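Local atomic coordinates of benzoate 1,2-dioxygenase beta subunit (PDB entry 3E99), a protein that probably serves as the structural partner of the catalytic alpha subunit in a Rieske-type dioxygenase that converts benzoate to a cis-dihydrodiol. Residues A[3-8]-A[105-110]; A[11-16]-A[139-144]; A[24-29]-A[74-79]; A[32-37]-A[133-138]. One frame throughout, in Å; residues are numbered along the deposited sequence.

In the fold
Two of the four contacts tie the N-terminal end of an NTF2-like cone to its curved mixed sheet; contact 3 joins two helices and contact 4 two strand ends. Contacts 1, 2 and 4 cluster, their centres 8 to 12 Å apart: contacts 1 and 2 share helix 7-22, and strands 106-119, 122-135 and 142-150 are sheet neighbours. A backbone bond between D105 and F136, with K3 beside it, links contact 1 to contact 4; others join contacts 4 and 2. Contact 3 is centred about 27 Å from contact 1. Along the chain contact 3 is nested within the loops closed by contacts 1 and 2, contact 4 within that of contact 2, and contacts 1 and 2 cross, so N-terminal segments close on later ones.

Contact 1 of 4, residues A[3-8]-A[105-110]; sequences KTIDLA and DVHTVR
I5 lies over the imidazole of H107, and this pair, together with D105, accounts for most of the surface the contact buries. CG2 covers the ring face: it stands 4.0 Å from the centroid of the H107 ring and only 9° off the ring normal, a CH-pi contact centred on the face. CG2 is anti to the backbone N of I5 (chi1 -67° for CG1), which turns this methyl over the ring, while CB makes the closest approach, 3.6 Å from H107 NE2.

The polar side of the same ring is served by a water. It lies in the imidazole plane at the edge, 2.8 Å from H107 NE2, and donates to K3 O at 2.7 Å and, over a longer 3.3 Å, to D105 OD1. One solvent molecule thus ties the N-terminal segment to D105, just before strand 106-119, and to H107 within it. D105 OD1 also touches K3 CB at 3.5 Å, but the K3 side chain runs on, and its ammonium turns to the carbonyl of F136 and probably that of G138.

Within the NTF2-like fold, segment 3-8 leads into helix 7-22, whose first turn is N-capped by D6. I10 of that helix packs on I5 and H107, F136 also touches I5, and strand 106-119 is paired with strands 89-103 and 122-135.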
loop_
_atom_site.group_PDB
_atom_site.type_symbol
_atom_site.label_atom_id
_atom_site.label_comp_id
_atom_site.label_asym_id
_atom_site.label_seq_id
_atom_site.Cartn_x
_atom_site.Cartn_y
_atom_site.Cartn_z
ATOM N N LYS A 3 -10.063 24.157 13.901
ATOM C CA LYS A 3 -9.278 23.458 12.877
ATOM C C LYS A 3 -10.099 22.320 12.281
ATOM O O LYS A 3 -10.527 21.416 12.989
ATOM C CB LYS A 3 -7.943 22.926 13.439
ATOM C CG LYS A 3 -6.736 23.699 12.941
ATOM C CD LYS A 3 -5.616 23.710 13.948
ATOM C CE LYS A 3 -4.333 24.223 13.339
ATOM N NZ LYS A 3 -3.281 24.398 14.358
ATOM N N THR A 4 -10.361 22.391 10.984
ATOM C CA THR A 4 -11.023 21.295 10.307
ATOM C C THR A 4 -9.894 20.438 9.737
ATOM O O THR A 4 -8.999 20.929 9.056
ATOM C CB THR A 4 -12.090 21.741 9.264
ATOM O OG1 THR A 4 -11.481 22.399 8.156
ATOM C CG2 THR A 4 -13.140 22.683 9.919
ATOM N N ILE A 5 -9.894 19.180 10.141
ATOM C CA ILE A 5 -8.857 18.231 9.842
ATOM C C ILE A 5 -9.640 17.070 9.290
ATOM O O ILE A 5 -10.654 16.651 9.877
ATOM C CB ILE A 5 -8.083 17.812 11.111
ATOM C CG1 ILE A 5 -7.287 18.980 11.683
ATOM C CG2 ILE A 5 -7.108 16.630 10.839
ATOM C CD1 ILE A 5 -6.175 19.466 10.773
ATOM N N ASP A 6 -9.214 16.582 8.134
ATOM C CA ASP A 6 -9.831 15.417 7.556
ATOM C C ASP A 6 -8.787 14.308 7.358
ATOM O O ASP A 6 -7.597 14.452 7.701
ATOM C CB ASP A 6 -10.523 15.773 6.243
ATOM C CG ASP A 6 -9.576 16.289 5.179
ATOM O OD1 ASP A 6 -8.356 16.056 5.244
ATOM O OD2 ASP A 6 -10.067 16.913 4.221
ATOM N N LEU A 7 -9.240 13.210 6.767
ATOM C CA LEU A 7 -8.399 12.044 6.589
ATOM C C LEU A 7 -7.209 12.350 5.728
ATOM O O LEU A 7 -6.112 11.865 6.003
ATOM C CB LEU A 7 -9.213 10.892 5.987
ATOM C CG LEU A 7 -8.466 9.610 5.732
ATOM C CD1 LEU A 7 -7.892 9.063 7.049
ATOM C CD2 LEU A 7 -9.409 8.593 5.033
ATOM N N ALA A 8 -7.388 13.154 4.689
ATOM C CA ALA A 8 -6.269 13.542 3.846
ATOM C C ALA A 8 -5.209 14.337 4.605
ATOM O O ALA A 8 -4.025 14.124 4.395
ATOM C CB ALA A 8 -6.718 14.274 2.586
ATOM N N ASP A 105 -8.846 18.955 18.987
ATOM C CA ASP A 105 -7.866 18.912 17.903
ATOM C C ASP A 105 -6.984 17.652 17.974
ATOM O O ASP A 105 -5.992 17.549 17.231
ATOM C CB ASP A 105 -6.988 20.162 17.951
ATOM C CG ASP A 105 -7.729 21.430 17.522
ATOM O OD1 ASP A 105 -8.517 21.371 16.545
ATOM O OD2 ASP A 105 -7.494 22.476 18.159
ATOM N N VAL A 106 -7.335 16.709 18.865
ATOM C CA VAL A 106 -6.640 15.431 18.936
ATOM C C VAL A 106 -7.423 14.357 18.177
ATOM O O VAL A 106 -8.552 13.983 18.543
ATOM C CB VAL A 106 -6.360 14.950 20.347
ATOM C CG1 VAL A 106 -5.524 13.687 20.278
ATOM C CG2 VAL A 106 -5.618 16.043 21.214
ATOM N N HIS A 107 -6.768 13.835 17.150
ATOM C CA HIS A 107 -7.372 12.916 16.203
ATOM C C HIS A 107 -6.715 11.560 16.341
ATOM O O HIS A 107 -5.492 11.474 16.395
ATOM C CB HIS A 107 -7.203 13.460 14.792
ATOM C CG HIS A 107 -8.096 14.620 14.494
ATOM N ND1 HIS A 107 -9.304 14.475 13.859
ATOM C CD2 HIS A 107 -7.967 15.942 14.768
ATOM C CE1 HIS A 107 -9.889 15.656 13.758
ATOM N NE2 HIS A 107 -9.101 16.564 14.302
ATOM N N THR A 108 -7.528 10.511 16.459
ATOM C CA THR A 108 -7.032 9.162 16.622
ATOM C C THR A 108 -7.388 8.343 15.383
ATOM O O THR A 108 -8.551 8.320 14.960
ATOM C CB THR A 108 -7.608 8.514 17.903
ATOM O OG1 THR A 108 -7.257 9.299 19.060
ATOM C CG2 THR A 108 -7.065 7.086 18.111
ATOM N N VAL A 109 -6.379 7.664 14.806
ATOM C CA VAL A 109 -6.538 6.872 13.591
ATOM C C VAL A 109 -5.836 5.524 13.773
ATOM O O VAL A 109 -4.921 5.398 14.609
ATOM C CB VAL A 109 -5.914 7.589 12.375
ATOM C CG1 VAL A 109 -6.663 8.939 12.113
ATOM C CG2 VAL A 109 -4.440 7.844 12.629
ATOM N N ARG A 110 -6.246 4.535 12.999
ATOM C CA ARG A 110 -5.507 3.273 12.904
ATOM C C ARG A 110 -5.153 3.015 11.471
ATOM O O ARG A 110 -5.807 3.536 10.539
ATOM C CB ARG A 110 -6.317 2.111 13.437
ATOM C CG ARG A 110 -7.511 1.740 12.617
ATOM C CD ARG A 110 -8.191 0.549 13.136
ATOM N NE ARG A 110 -7.470 -0.690 12.908
ATOM C CZ ARG A 110 -7.639 -1.784 13.642
ATOM N NH1 ARG A 110 -8.496 -1.809 14.661
ATOM N NH2 ARG A 110 -6.983 -2.886 13.332
HETATM O O HOH W 1 -9.936 19.250 14.519
#

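Contact 2 of 4, residues A[11-16]-A[139-144]; sequences QAFLYR and DAPKIV
F13 carries the whole contact from the helix side, meeting P141 with a face and I143 with its edge where helix 7-22 packs on the curved sheet of the NTF2-like cone. Its CG is anti to the backbone N (chi1 177°), which projects the phenyl group away from the helix toward the loop and the beginning of strand 142-150. Two different surfaces of the ring are used. P141 covers one face: CB sits 3.9 Å from the ring centroid and 22° off the normal, a CH-pi contact displaced toward the CD1 side, with P141 CG a further neighbour of CD1 at 3.8 Å. I143 comes instead to the ring edge, close to the plane, with CG1 and CD1 beside CE2 and CZ.

This is the tight, buried part. F13 has I134 and C32 as further neighbours, and P141 leans on F136, giving the phenyl an apolar setting built from the helix, strand 122-135 and the adjoining loops.

The other side is much looser. D139 and A140, in the turn that leads from strand 122-135, are exposed and bury almost nothing against the helix, and R16, one helical turn beyond F13, is also exposed and was modelled in two conformations. K142 starts away from the helix, and its NZ bonds to the carbonyl of D31.

The closest approaches are F13 CD1 to P141 CB at 3.6 Å and F13 CE2 to I143 CG1 at 3.7 Å.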
loop_
_atom_site.group_PDB
_atom_site.type_symbol
_atom_site.label_atom_id
_atom_site.label_comp_id
_atom_site.label_asym_id
_atom_site.label_seq_id
_atom_site.Cartn_x
_atom_site.Cartn_y
_atom_site.Cartn_z
ATOM N N GLN A 11 -3.377 11.724 6.633
ATOM C CA GLN A 11 -2.534 10.932 5.742
ATOM C C GLN A 11 -1.262 11.704 5.348
ATOM O O GLN A 11 -0.148 11.160 5.357
ATOM C CB GLN A 11 -3.351 10.460 4.516
ATOM C CG GLN A 11 -4.333 9.341 4.868
ATOM C CD GLN A 11 -5.264 8.948 3.732
ATOM O OE1 GLN A 11 -5.819 9.797 3.053
ATOM N NE2 GLN A 11 -5.454 7.657 3.546
ATOM N N ALA A 12 -1.405 12.995 5.091
ATOM C CA ALA A 12 -0.274 13.813 4.695
ATOM C C ALA A 12 0.767 13.779 5.793
ATOM O O ALA A 12 1.969 13.621 5.540
ATOM C CB ALA A 12 -0.719 15.261 4.381
ATOM N N PHE A 13 0.300 13.903 7.031
ATOM C CA PHE A 13 1.165 13.830 8.182
ATOM C C PHE A 13 1.829 12.477 8.379
ATOM O O PHE A 13 3.061 12.399 8.636
ATOM C CB PHE A 13 0.415 14.166 9.433
ATOM C CG PHE A 13 1.253 14.042 10.653
ATOM C CD1 PHE A 13 2.309 14.907 10.855
ATOM C CD2 PHE A 13 1.021 13.023 11.572
ATOM C CE1 PHE A 13 3.091 14.784 11.962
ATOM C CE2 PHE A 13 1.815 12.892 12.665
ATOM C CZ PHE A 13 2.860 13.756 12.857
ATOM N N LEU A 14 1.044 11.408 8.258
ATOM C CA LEU A 14 1.576 10.059 8.342
ATOM C C LEU A 14 2.658 9.809 7.263
ATOM O O LEU A 14 3.658 9.137 7.529
ATOM C CB LEU A 14 0.470 8.985 8.250
ATOM C CG LEU A 14 -0.636 8.898 9.320
ATOM C CD1 LEU A 14 -1.686 7.811 8.996
ATOM C CD2 LEU A 14 0.033 8.674 10.706
ATOM N N TYR A 15 2.438 10.320 6.048
ATOM C CA TYR A 15 3.388 10.113 4.985
ATOM C C TYR A 15 4.672 10.873 5.310
ATOM O O TYR A 15 5.741 10.365 5.099
ATOM C CB TYR A 15 2.838 10.536 3.620
ATOM C CG TYR A 15 1.542 9.811 3.211
ATOM C CD1 TYR A 15 1.118 8.633 3.845
ATOM C CD2 TYR A 15 0.739 10.333 2.235
ATOM C CE1 TYR A 15 -0.036 7.974 3.469
ATOM C CE2 TYR A 15 -0.440 9.708 1.853
ATOM C CZ TYR A 15 -0.827 8.529 2.479
ATOM O OH TYR A 15 -2.004 7.952 2.077
ATOM N N ARG A 16 4.550 12.107 5.809
ATOM C CA ARG A 16 5.720 12.899 6.151
ATOM C C ARG A 16 6.509 12.247 7.282
ATOM O O ARG A 16 7.722 12.092 7.183
ATOM C CB ARG A 16 5.312 14.320 6.577
ATOM C CG ARG A 16 6.491 15.130 7.058
ATOM C CD ARG A 16 6.283 16.641 7.013
ATOM N NE ARG A 16 7.585 17.246 7.289
ATOM C CZ ARG A 16 8.024 17.612 8.484
ATOM N NH1 ARG A 16 7.247 17.532 9.563
ATOM N NH2 ARG A 16 9.243 18.095 8.587
ATOM N N ASP A 139 0.862 24.697 14.997
ATOM C CA ASP A 139 1.049 24.959 13.580
ATOM C C ASP A 139 1.539 23.712 12.843
ATOM O O ASP A 139 1.310 23.581 11.634
ATOM C CB ASP A 139 1.994 26.146 13.370
ATOM C CG ASP A 139 1.395 27.448 13.872
ATOM O OD1 ASP A 139 0.261 27.813 13.458
ATOM O OD2 ASP A 139 2.063 28.105 14.699
ATOM N N ALA A 140 2.181 22.793 13.568
ATOM C CA ALA A 140 2.601 21.500 12.996
ATOM C C ALA A 140 2.033 20.380 13.842
ATOM O O ALA A 140 2.038 20.490 15.065
ATOM C CB ALA A 140 4.097 21.385 12.957
ATOM N N PRO A 141 1.536 19.290 13.206
ATOM C CA PRO A 141 0.953 18.215 14.012
ATOM C C PRO A 141 1.974 17.558 14.921
ATOM O O PRO A 141 3.153 17.556 14.590
ATOM C CB PRO A 141 0.453 17.209 12.947
ATOM C CG PRO A 141 0.289 18.045 11.726
ATOM C CD PRO A 141 1.434 18.978 11.766
ATOM N N LYS A 142 1.509 16.990 16.042
ATOM C CA LYS A 142 2.382 16.352 17.009
ATOM C C LYS A 142 1.747 15.072 17.517
ATOM O O LYS A 142 0.616 15.078 18.030
ATOM C CB LYS A 142 2.662 17.273 18.207
ATOM C CG LYS A 142 3.370 18.588 17.923
ATOM C CD LYS A 142 4.900 18.403 17.792
ATOM C CE LYS A 142 5.639 19.662 17.404
ATOM N NZ LYS A 142 7.144 19.465 17.524
ATOM N N ILE A 143 2.453 13.962 17.336
ATOM C CA ILE A 143 2.013 12.687 17.884
ATOM C C ILE A 143 1.979 12.714 19.416
ATOM O O ILE A 143 2.971 13.009 20.060
ATOM C CB ILE A 143 2.898 11.522 17.418
ATOM C CG1 ILE A 143 2.745 11.352 15.867
ATOM C CG2 ILE A 143 2.520 10.263 18.228
ATOM C CD1 ILE A 143 3.861 10.653 15.153
ATOM N N VAL A 144 0.829 12.374 19.983
ATOM C CA VAL A 144 0.643 12.308 21.452
ATOM C C VAL A 144 0.794 10.862 21.928
ATOM O O VAL A 144 1.312 10.609 23.006
ATOM C CB VAL A 144 -0.754 12.811 21.851
ATOM C CG1 VAL A 144 -1.000 12.524 23.306
ATOM C CG2 VAL A 144 -0.880 14.302 21.560
#

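Contact 3 of 4, residues A[24-29]-A[74-79]; sequences KAWDAW and FRIKTE
W26 has its CG anti to the carbonyl carbon (chi1 -50°), which swings the indole toward helix 66-82, and I76 has CG2 anti to its backbone N, so that this methyl meets the indole. The pair joins two helices of the NTF2-like fold, the short helix 26-30 and the long helix 66-82. I76 CG2 lies over one face of the six-membered ring, 4.1 Å from its centroid and 26° off the normal, a CH-pi contact shifted toward the rim at CZ2. On the opposite indole face lies the carbonyl oxygen of K24, the C-prime residue of the Schellman motif that closes helix 7-22. V73 and R80 of helix 66-82 and L21 of helix 7-22 also pack on W26.

Towards solvent the junction becomes ionic. K77 runs extended past the indole, its CG 3.8 Å from W26 CD1, and brings its ammonium to D27, the residue after W26. An acetate ion, probably from the crystallisation liquor, lies beside the K77 side chain as well.

The salt bridge includes a hydrogen bond: K77 NZ donates to D27 OD1 at 2.8 Å, on the syn side and 22° out of the carboxylate plane.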
loop_
_atom_site.group_PDB
_atom_site.type_symbol
_atom_site.label_atom_id
_atom_site.label_comp_id
_atom_site.label_asym_id
_atom_site.label_seq_id
_atom_site.Cartn_x
_atom_site.Cartn_y
_atom_site.Cartn_z
ATOM N N LYS A 24 16.223 9.352 6.876
ATOM C CA LYS A 24 17.179 9.450 7.959
ATOM C C LYS A 24 17.348 10.855 8.496
ATOM O O LYS A 24 18.436 11.231 8.961
ATOM C CB LYS A 24 18.489 8.793 7.522
ATOM C CG LYS A 24 18.154 7.416 6.876
ATOM C CD LYS A 24 19.258 6.455 6.762
ATOM C CE LYS A 24 18.775 5.121 6.126
ATOM N NZ LYS A 24 18.095 4.190 7.102
ATOM N N ALA A 25 16.242 11.596 8.467
ATOM C CA ALA A 25 16.140 12.966 8.976
ATOM C C ALA A 25 15.680 12.894 10.438
ATOM O O ALA A 25 14.537 13.211 10.760
ATOM C CB ALA A 25 15.110 13.745 8.155
ATOM N N TRP A 26 16.586 12.504 11.325
ATOM C CA TRP A 26 16.191 12.024 12.665
ATOM C C TRP A 26 15.650 13.143 13.533
ATOM O O TRP A 26 14.685 12.947 14.234
ATOM C CB TRP A 26 17.373 11.341 13.385
ATOM C CG TRP A 26 18.073 10.349 12.621
ATOM C CD1 TRP A 26 19.385 10.389 12.229
ATOM C CD2 TRP A 26 17.546 9.119 12.126
ATOM N NE1 TRP A 26 19.700 9.273 11.520
ATOM C CE2 TRP A 26 18.591 8.465 11.447
ATOM C CE3 TRP A 26 16.295 8.496 12.202
ATOM C CZ2 TRP A 26 18.419 7.236 10.827
ATOM C CZ3 TRP A 26 16.116 7.272 11.573
ATOM C CH2 TRP A 26 17.182 6.660 10.881
ATOM N N ASP A 27 16.271 14.341 13.478
ATOM C CA ASP A 27 15.781 15.483 14.255
ATOM C C ASP A 27 14.417 15.973 13.797
ATOM O O ASP A 27 13.561 16.268 14.611
ATOM C CB ASP A 27 16.789 16.642 14.241
ATOM C CG ASP A 27 18.105 16.273 14.868
ATOM O OD1 ASP A 27 18.165 15.246 15.581
ATOM O OD2 ASP A 27 19.076 17.022 14.657
ATOM N N ALA A 28 14.217 16.083 12.499
ATOM C CA ALA A 28 12.893 16.442 11.944
ATOM C C ALA A 28 11.811 15.412 12.333
ATOM O O ALA A 28 10.660 15.767 12.669
ATOM C CB ALA A 28 12.991 16.590 10.416
ATOM N N TRP A 29 12.184 14.145 12.283
ATOM C CA TRP A 29 11.327 13.050 12.712
ATOM C C TRP A 29 10.895 13.201 14.181
ATOM O O TRP A 29 9.729 13.054 14.495
ATOM C CB TRP A 29 11.994 11.699 12.503
ATOM C CG TRP A 29 11.109 10.547 12.974
ATOM C CD1 TRP A 29 9.978 10.052 12.373
ATOM C CD2 TRP A 29 11.277 9.810 14.188
ATOM N NE1 TRP A 29 9.452 9.028 13.122
ATOM C CE2 TRP A 29 10.223 8.870 14.254
ATOM C CE3 TRP A 29 12.235 9.835 15.209
ATOM C CZ2 TRP A 29 10.102 7.953 15.294
ATOM C CZ3 TRP A 29 12.102 8.945 16.294
ATOM C CH2 TRP A 29 11.007 8.011 16.323
ATOM N N PHE A 74 19.821 9.138 19.363
ATOM C CA PHE A 74 21.226 9.369 19.633
ATOM C C PHE A 74 22.008 8.084 19.362
ATOM O O PHE A 74 23.052 8.145 18.742
ATOM C CB PHE A 74 21.525 9.833 21.085
ATOM C CG PHE A 74 22.920 10.435 21.230
ATOM C CD1 PHE A 74 24.032 9.640 21.498
ATOM C CD2 PHE A 74 23.103 11.792 21.035
ATOM C CE1 PHE A 74 25.265 10.185 21.578
ATOM C CE2 PHE A 74 24.333 12.360 21.129
ATOM C CZ PHE A 74 25.423 11.569 21.406
ATOM N N ARG A 75 21.507 6.929 19.848
ATOM C CA ARG A 75 22.187 5.633 19.608
ATOM C C ARG A 75 22.292 5.313 18.104
ATOM O O ARG A 75 23.328 4.856 17.628
ATOM C CB ARG A 75 21.509 4.452 20.353
ATOM C CG ARG A 75 22.235 3.097 20.100
ATOM C CD ARG A 75 21.525 1.829 20.671
ATOM N NE ARG A 75 20.091 1.701 20.342
ATOM C CZ ARG A 75 19.552 1.478 19.126
ATOM N NH1 ARG A 75 20.284 1.378 18.021
ATOM N NH2 ARG A 75 18.229 1.378 19.015
ATOM N N ILE A 76 21.217 5.549 17.380
ATOM C CA ILE A 76 21.212 5.320 15.943
ATOM C C ILE A 76 22.253 6.201 15.249
ATOM O O ILE A 76 23.012 5.747 14.391
ATOM C CB ILE A 76 19.801 5.495 15.360
ATOM C CG1 ILE A 76 18.922 4.271 15.751
ATOM C CG2 ILE A 76 19.868 5.678 13.828
ATOM C CD1 ILE A 76 17.451 4.559 15.817
ATOM N N LYS A 77 22.275 7.484 15.598
ATOM C CA LYS A 77 23.261 8.381 15.010
ATOM C C LYS A 77 24.672 7.881 15.305
ATOM O O LYS A 77 25.548 7.875 14.404
ATOM C CB LYS A 77 23.069 9.818 15.530
ATOM C CG LYS A 77 21.815 10.494 15.119
ATOM C CD LYS A 77 21.854 11.956 15.576
ATOM C CE LYS A 77 20.641 12.745 15.148
ATOM N NZ LYS A 77 20.664 14.075 15.829
ATOM N N THR A 78 24.908 7.413 16.544
ATOM C CA THR A 78 26.249 6.956 16.927
ATOM C C THR A 78 26.665 5.736 16.112
ATOM O O THR A 78 27.758 5.693 15.576
ATOM C CB THR A 78 26.364 6.642 18.435
ATOM O OG1 THR A 78 26.006 7.803 19.167
ATOM C CG2 THR A 78 27.788 6.269 18.797
ATOM N N GLU A 79 25.766 4.770 15.983
ATOM C CA GLU A 79 26.017 3.593 15.146
ATOM C C GLU A 79 26.339 3.981 13.701
ATOM O O GLU A 79 27.264 3.461 13.104
ATOM C CB GLU A 79 24.795 2.642 15.184
ATOM C CG GLU A 79 24.645 1.957 16.549
ATOM C CD GLU A 79 23.393 1.106 16.697
ATOM O OE1 GLU A 79 22.402 1.286 15.925
ATOM O OE2 GLU A 79 23.412 0.267 17.635
#

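Contact 4 of 4, residues A[32-37]-A[133-138]; sequences CYRADA and AIDFSG
R34 and D135 meet through a single salt bridge, NH1 donating to OD2 at 2.7 Å. The bond is bent, with an N-H...O angle of 135°. D135 OD2 lies near the guanidinium plane, at its edge, but the arginine comes to the aspartate from above the carboxylate, and the two flat groups stand 88° apart.

D36 takes NE and NH2. R34 NE gives a nearly straight bond to D36 OD1 (2.8 Å, 172°), and R34 NH2 a longer one to D36 OD2 at 3.1 Å, each received on the syn lone pair. This side-on, two-nitrogen grip fixes the rotation of the guanidinium, and the bend at chi3 turns it there. The backbone presents D36 to the arginine: R34 to A37 form a type I beta turn closed by A37 N to R34 O, placing D36 at the corner between strands 33-34 and 37-42 of the NTF2-like fold.

D135, at the end of strand 122-135, has its carboxylate divided between two tasks. While OD2 faces the arginine, OD1 accepts from S137 OG at 2.6 Å and from S137 N at 2.9 Å, both on the same face of the carboxylate; the latter bond makes an Asx turn. V144 packs on both R34 and D135, and K142 touches R34.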
loop_
_atom_site.group_PDB
_atom_site.type_symbol
_atom_site.label_atom_id
_atom_site.label_comp_id
_atom_site.label_asym_id
_atom_site.label_seq_id
_atom_site.Cartn_x
_atom_site.Cartn_y
_atom_site.Cartn_z
ATOM N N CYS A 32 8.056 15.446 14.981
ATOM C CA CYS A 32 6.673 15.032 14.718
ATOM C C CYS A 32 6.010 14.510 15.973
ATOM O O CYS A 32 4.799 14.199 15.931
ATOM C CB CYS A 32 6.617 13.912 13.653
ATOM S SG CYS A 32 7.260 14.398 12.062
ATOM N N TYR A 33 6.795 14.389 17.058
ATOM C CA TYR A 33 6.335 13.839 18.329
ATOM C C TYR A 33 6.288 14.892 19.428
ATOM O O TYR A 33 7.226 15.658 19.606
ATOM C CB TYR A 33 7.200 12.657 18.812
ATOM C CG TYR A 33 7.049 11.413 17.927
ATOM C CD1 TYR A 33 7.677 11.332 16.693
ATOM C CD2 TYR A 33 6.283 10.325 18.337
ATOM C CE1 TYR A 33 7.548 10.198 15.886
ATOM C CE2 TYR A 33 6.155 9.186 17.552
ATOM C CZ TYR A 33 6.738 9.138 16.310
ATOM O OH TYR A 33 6.594 7.986 15.532
ATOM N N ARG A 34 5.184 14.926 20.154
ATOM C CA ARG A 34 5.065 15.843 21.296
ATOM C C ARG A 34 6.050 15.407 22.385
ATOM O O ARG A 34 6.313 14.215 22.571
ATOM C CB ARG A 34 3.628 15.896 21.815
ATOM C CG ARG A 34 3.217 17.307 22.172
ATOM C CD ARG A 34 1.704 17.501 22.289
ATOM N NE ARG A 34 1.154 16.746 23.404
ATOM C CZ ARG A 34 -0.115 16.824 23.782
ATOM N NH1 ARG A 34 -0.960 17.591 23.115
ATOM N NH2 ARG A 34 -0.547 16.117 24.807
ATOM N N ALA A 35 6.595 16.369 23.136
ATOM C CA ALA A 35 7.572 16.015 24.170
ATOM C C ALA A 35 7.030 14.936 25.130
ATOM O O ALA A 35 7.783 14.104 25.629
ATOM C CB ALA A 35 8.024 17.263 24.929
ATOM N N ASP A 36 5.718 14.928 25.347
ATOM C CA ASP A 36 5.074 13.940 26.228
ATOM C C ASP A 36 4.505 12.724 25.474
ATOM O O ASP A 36 3.682 11.994 26.020
ATOM C CB ASP A 36 3.953 14.595 27.041
ATOM C CG ASP A 36 2.786 15.043 26.197
ATOM O OD1 ASP A 36 2.948 15.242 24.972
ATOM O OD2 ASP A 36 1.700 15.218 26.779
ATOM N N ALA A 37 4.968 12.495 24.246
ATOM C CA ALA A 37 4.501 11.352 23.458
ATOM C C ALA A 37 4.835 10.021 24.128
ATOM O O ALA A 37 5.947 9.824 24.599
ATOM C CB ALA A 37 5.085 11.387 22.033
ATOM N N ALA A 133 -2.617 8.740 18.142
ATOM C CA ALA A 133 -3.335 9.962 18.528
ATOM C C ALA A 133 -2.434 11.135 18.198
ATOM O O ALA A 133 -1.274 11.173 18.641
ATOM C CB ALA A 133 -3.662 9.960 20.020
ATOM N N ILE A 134 -2.961 12.085 17.436
ATOM C CA ILE A 134 -2.174 13.182 16.902
ATOM C C ILE A 134 -2.855 14.501 17.256
ATOM O O ILE A 134 -4.026 14.687 16.942
ATOM C CB ILE A 134 -2.062 13.109 15.369
ATOM C CG1 ILE A 134 -1.526 11.763 14.900
ATOM C CG2 ILE A 134 -1.181 14.234 14.859
ATOM C CD1 ILE A 134 -1.911 11.424 13.472
ATOM N N ASP A 135 -2.092 15.405 17.865
ATOM C CA ASP A 135 -2.550 16.734 18.252
ATOM C C ASP A 135 -2.334 17.733 17.124
ATOM O O ASP A 135 -1.182 18.022 16.717
ATOM C CB ASP A 135 -1.778 17.176 19.500
ATOM C CG ASP A 135 -2.180 18.562 19.997
ATOM O OD1 ASP A 135 -3.159 19.173 19.500
ATOM O OD2 ASP A 135 -1.489 19.029 20.902
ATOM N N PHE A 136 -3.434 18.217 16.555
ATOM C CA PHE A 136 -3.357 19.206 15.489
ATOM C C PHE A 136 -3.572 20.650 15.953
ATOM O O PHE A 136 -3.758 21.547 15.128
ATOM C CB PHE A 136 -4.349 18.878 14.377
ATOM C CG PHE A 136 -3.951 17.700 13.514
ATOM C CD1 PHE A 136 -4.269 16.396 13.888
ATOM C CD2 PHE A 136 -3.280 17.900 12.314
ATOM C CE1 PHE A 136 -3.934 15.328 13.093
ATOM C CE2 PHE A 136 -2.956 16.810 11.500
ATOM C CZ PHE A 136 -3.264 15.540 11.905
ATOM N N SER A 137 -3.500 20.900 17.251
ATOM C CA SER A 137 -3.755 22.246 17.778
ATOM C C SER A 137 -2.660 23.285 17.421
ATOM O O SER A 137 -2.967 24.460 17.222
ATOM C CB SER A 137 -3.946 22.182 19.285
ATOM O OG SER A 137 -2.777 21.724 19.915
ATOM N N GLY A 138 -1.409 22.845 17.297
ATOM C CA GLY A 138 -0.298 23.747 16.911
ATOM C C GLY A 138 -0.182 23.992 15.415
ATOM O O GLY A 138 -1.005 23.537 14.634
#